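Local coordinates for protein DMATS type aromatic prenyltransferase (Micromonospora olivasterospora, PDB 6ZRY) that probably transfers a dimethylallyl group to carbon 6 of the indole ring of tryptophan, as a bacterial aromatic prenyltransferase of the DMATS type, at residues 147-152 against 196-201. Sequence-based numbering, arbitrary orientation.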
loop_
_atom_site.group_PDB
_atom_site.type_symbol
_atom_site.label_atom_id
_atom_site.label_comp_id
_atom_site.label_asym_id
_atom_site.label_seq_id
_atom_site.Cartn_x
_atom_site.Cartn_y
_atom_site.Cartn_z
ATOM N N VAL A 147 7.081 -1.885 -7.241
ATOM C CA VAL A 147 6.641 -0.731 -8.060
ATOM C C VAL A 147 5.119 -0.780 -8.171
ATOM O O VAL A 147 4.585 -1.843 -8.586
ATOM C CB VAL A 147 7.317 -0.770 -9.432
ATOM C CG1 VAL A 147 6.899 0.403 -10.299
ATOM C CG2 VAL A 147 8.825 -0.841 -9.274
ATOM N N TYR A 148 4.477 0.325 -7.835
ATOM C CA TYR A 148 3.027 0.522 -7.820
ATOM C C TYR A 148 2.680 1.467 -8.963
ATOM O O TYR A 148 2.960 2.679 -8.831
ATOM C CB TYR A 148 2.606 1.067 -6.455
ATOM C CG TYR A 148 2.488 -0.001 -5.421
ATOM C CD1 TYR A 148 3.600 -0.711 -4.968
ATOM C CD2 TYR A 148 1.249 -0.376 -4.940
ATOM C CE1 TYR A 148 3.468 -1.744 -4.037
ATOM C CE2 TYR A 148 1.104 -1.397 -4.029
ATOM C CZ TYR A 148 2.209 -2.090 -3.578
ATOM O OH TYR A 148 2.006 -3.101 -2.672
ATOM N N LEU A 149 2.112 0.943 -10.049
ATOM C CA LEU A 149 1.745 1.754 -11.229
ATOM C C LEU A 149 0.271 2.085 -11.141
ATOM O O LEU A 149 -0.503 1.225 -10.633
ATOM C CB LEU A 149 2.065 0.989 -12.508
ATOM C CG LEU A 149 3.526 0.570 -12.692
ATOM C CD1 LEU A 149 3.693 -0.215 -13.981
ATOM C CD2 LEU A 149 4.452 1.769 -12.711
ATOM N N ASN A 150 -0.107 3.260 -11.620
ATOM C CA ASN A 150 -1.519 3.736 -11.648
ATOM C C ASN A 150 -2.166 3.207 -12.923
ATOM O O ASN A 150 -1.804 3.646 -14.005
ATOM C CB ASN A 150 -1.622 5.264 -11.585
ATOM C CG ASN A 150 -3.057 5.752 -11.553
ATOM O OD1 ASN A 150 -3.994 4.953 -11.460
ATOM N ND2 ASN A 150 -3.238 7.066 -11.590
ATOM N N PRO A 151 -3.124 2.247 -12.843
ATOM C CA PRO A 151 -3.823 1.744 -14.023
ATOM C C PRO A 151 -4.628 2.840 -14.718
ATOM O O PRO A 151 -4.963 2.679 -15.882
ATOM C CB PRO A 151 -4.781 0.691 -13.452
ATOM C CG PRO A 151 -4.135 0.292 -12.153
ATOM C CD PRO A 151 -3.613 1.602 -11.620
ATOM N N GLU A 152 -4.949 3.897 -14.000
ATOM C CA GLU A 152 -5.815 4.994 -14.513
ATOM C C GLU A 152 -4.969 6.160 -15.053
ATOM O O GLU A 152 -5.529 7.262 -15.251
ATOM C CB GLU A 152 -6.757 5.449 -13.405
ATOM C CG GLU A 152 -7.728 4.362 -12.971
ATOM C CD GLU A 152 -8.650 4.783 -11.820
ATOM O OE1 GLU A 152 -9.672 4.151 -11.642
ATOM O OE2 GLU A 152 -8.331 5.759 -11.135
ATOM N N THR A 196 -6.865 0.401 -9.083
ATOM C CA THR A 196 -6.183 1.438 -8.281
ATOM C C THR A 196 -4.668 1.268 -8.361
ATOM O O THR A 196 -3.977 2.277 -8.469
ATOM C CB THR A 196 -6.685 1.425 -6.838
ATOM O OG1 THR A 196 -8.095 1.659 -6.906
ATOM C CG2 THR A 196 -5.999 2.486 -6.004
ATOM N N PHE A 197 -4.157 0.050 -8.218
ATOM C CA PHE A 197 -2.706 -0.208 -8.306
ATOM C C PHE A 197 -2.439 -1.444 -9.146
ATOM O O PHE A 197 -3.137 -2.439 -8.990
ATOM C CB PHE A 197 -2.041 -0.472 -6.945
ATOM C CG PHE A 197 -2.158 0.637 -5.925
ATOM C CD1 PHE A 197 -1.623 1.887 -6.172
ATOM C CD2 PHE A 197 -2.756 0.402 -4.701
ATOM C CE1 PHE A 197 -1.685 2.890 -5.214
ATOM C CE2 PHE A 197 -2.831 1.402 -3.741
ATOM C CZ PHE A 197 -2.298 2.652 -4.003
ATOM N N PHE A 198 -1.397 -1.363 -9.962
ATOM C CA PHE A 198 -0.786 -2.499 -10.663
ATOM C C PHE A 198 0.612 -2.646 -10.099
ATOM O O PHE A 198 1.442 -1.787 -10.420
ATOM C CB PHE A 198 -0.821 -2.210 -12.166
ATOM C CG PHE A 198 -0.315 -3.313 -13.052
ATOM C CD1 PHE A 198 1.053 -3.523 -13.233
ATOM C CD2 PHE A 198 -1.205 -4.100 -13.773
ATOM C CE1 PHE A 198 1.513 -4.536 -14.069
ATOM C CE2 PHE A 198 -0.740 -5.115 -14.593
ATOM C CZ PHE A 198 0.613 -5.328 -14.742
ATOM N N ALA A 199 0.839 -3.630 -9.243
ATOM C CA ALA A 199 2.054 -3.742 -8.409
ATOM C C ALA A 199 2.866 -4.944 -8.876
ATOM O O ALA A 199 2.294 -5.989 -9.052
ATOM C CB ALA A 199 1.687 -3.833 -6.958
ATOM N N VAL A 200 4.160 -4.737 -9.130
ATOM C CA VAL A 200 5.116 -5.815 -9.508
ATOM C C VAL A 200 6.402 -5.661 -8.707
ATOM O O VAL A 200 6.724 -4.520 -8.265
ATOM C CB VAL A 200 5.404 -5.784 -11.017
ATOM C CG1 VAL A 200 4.145 -6.053 -11.840
ATOM C CG2 VAL A 200 6.048 -4.481 -11.421
ATOM N N ASP A 201 7.131 -6.755 -8.525
ATOM C CA ASP A 201 8.509 -6.674 -7.979
ATOM C C ASP A 201 9.345 -5.885 -8.993
ATOM O O ASP A 201 9.111 -6.039 -10.242
ATOM C CB ASP A 201 9.109 -8.061 -7.741
ATOM C CG ASP A 201 8.345 -8.939 -6.758
ATOM O OD1 ASP A 201 7.727 -8.403 -5.844
ATOM O OD2 ASP A 201 8.393 -10.145 -6.919
HETATM O O HOH W 1 -5.202 4.701 -8.978
HETATM O O HOH W 2 -8.471 4.123 -8.404
#
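The ring of Tyr148 lies flat over the methyl of Ala199, its partner in a non-hydrogen-bonded antiparallel pair: Ala199 CB sits 3.8 Å from the ring centroid, only 9° off the normal, a clear CH-pi contact. With CG anti to its own carbonyl carbon (chi1 -81°), the tyrosine also turns an edge to Phe197, and Tyr148 CD2 stands 3.7 Å from Phe197 CG in a T-shaped pair. Thr196 CG2 covers the other face of the phenylalanine, and Tyr148 OH is hydrogen-bonded to Tyr213 OH. With an alanine here, the Ala199 methyl would probably lose the ring resting on it, Phe197 the edge against its face, and Tyr213 its hydroxyl partner. This pairing is one step in the antiparallel barrel of the ABBA fold, which surrounds the bound tryptophan: Phe197 belongs to the tryptophan pocket, whereas on the reverse face Phe198 packs against helix 159-170 and Leu149 on Met131 of the next strand. Tight backbone hydrogen bonds join Leu149 N to Phe198 O and Phe198 N to Leu149 O, both 2.8 Å; Val147 and Val200 pair likewise, Val147 N to Val200 O nearly straight (177°). Pro151 CD still packs 3.2 Å from Thr196 O, but the polar side beside it is looser and watered. Asn150 OD1 accepts Glu152 N, above the carbonyl plane, in an Asx turn, and receives a water that also donates to Thr196 O; a second water links Thr196 OG1, itself bonded to Thr215, only weakly to Glu152 OE2.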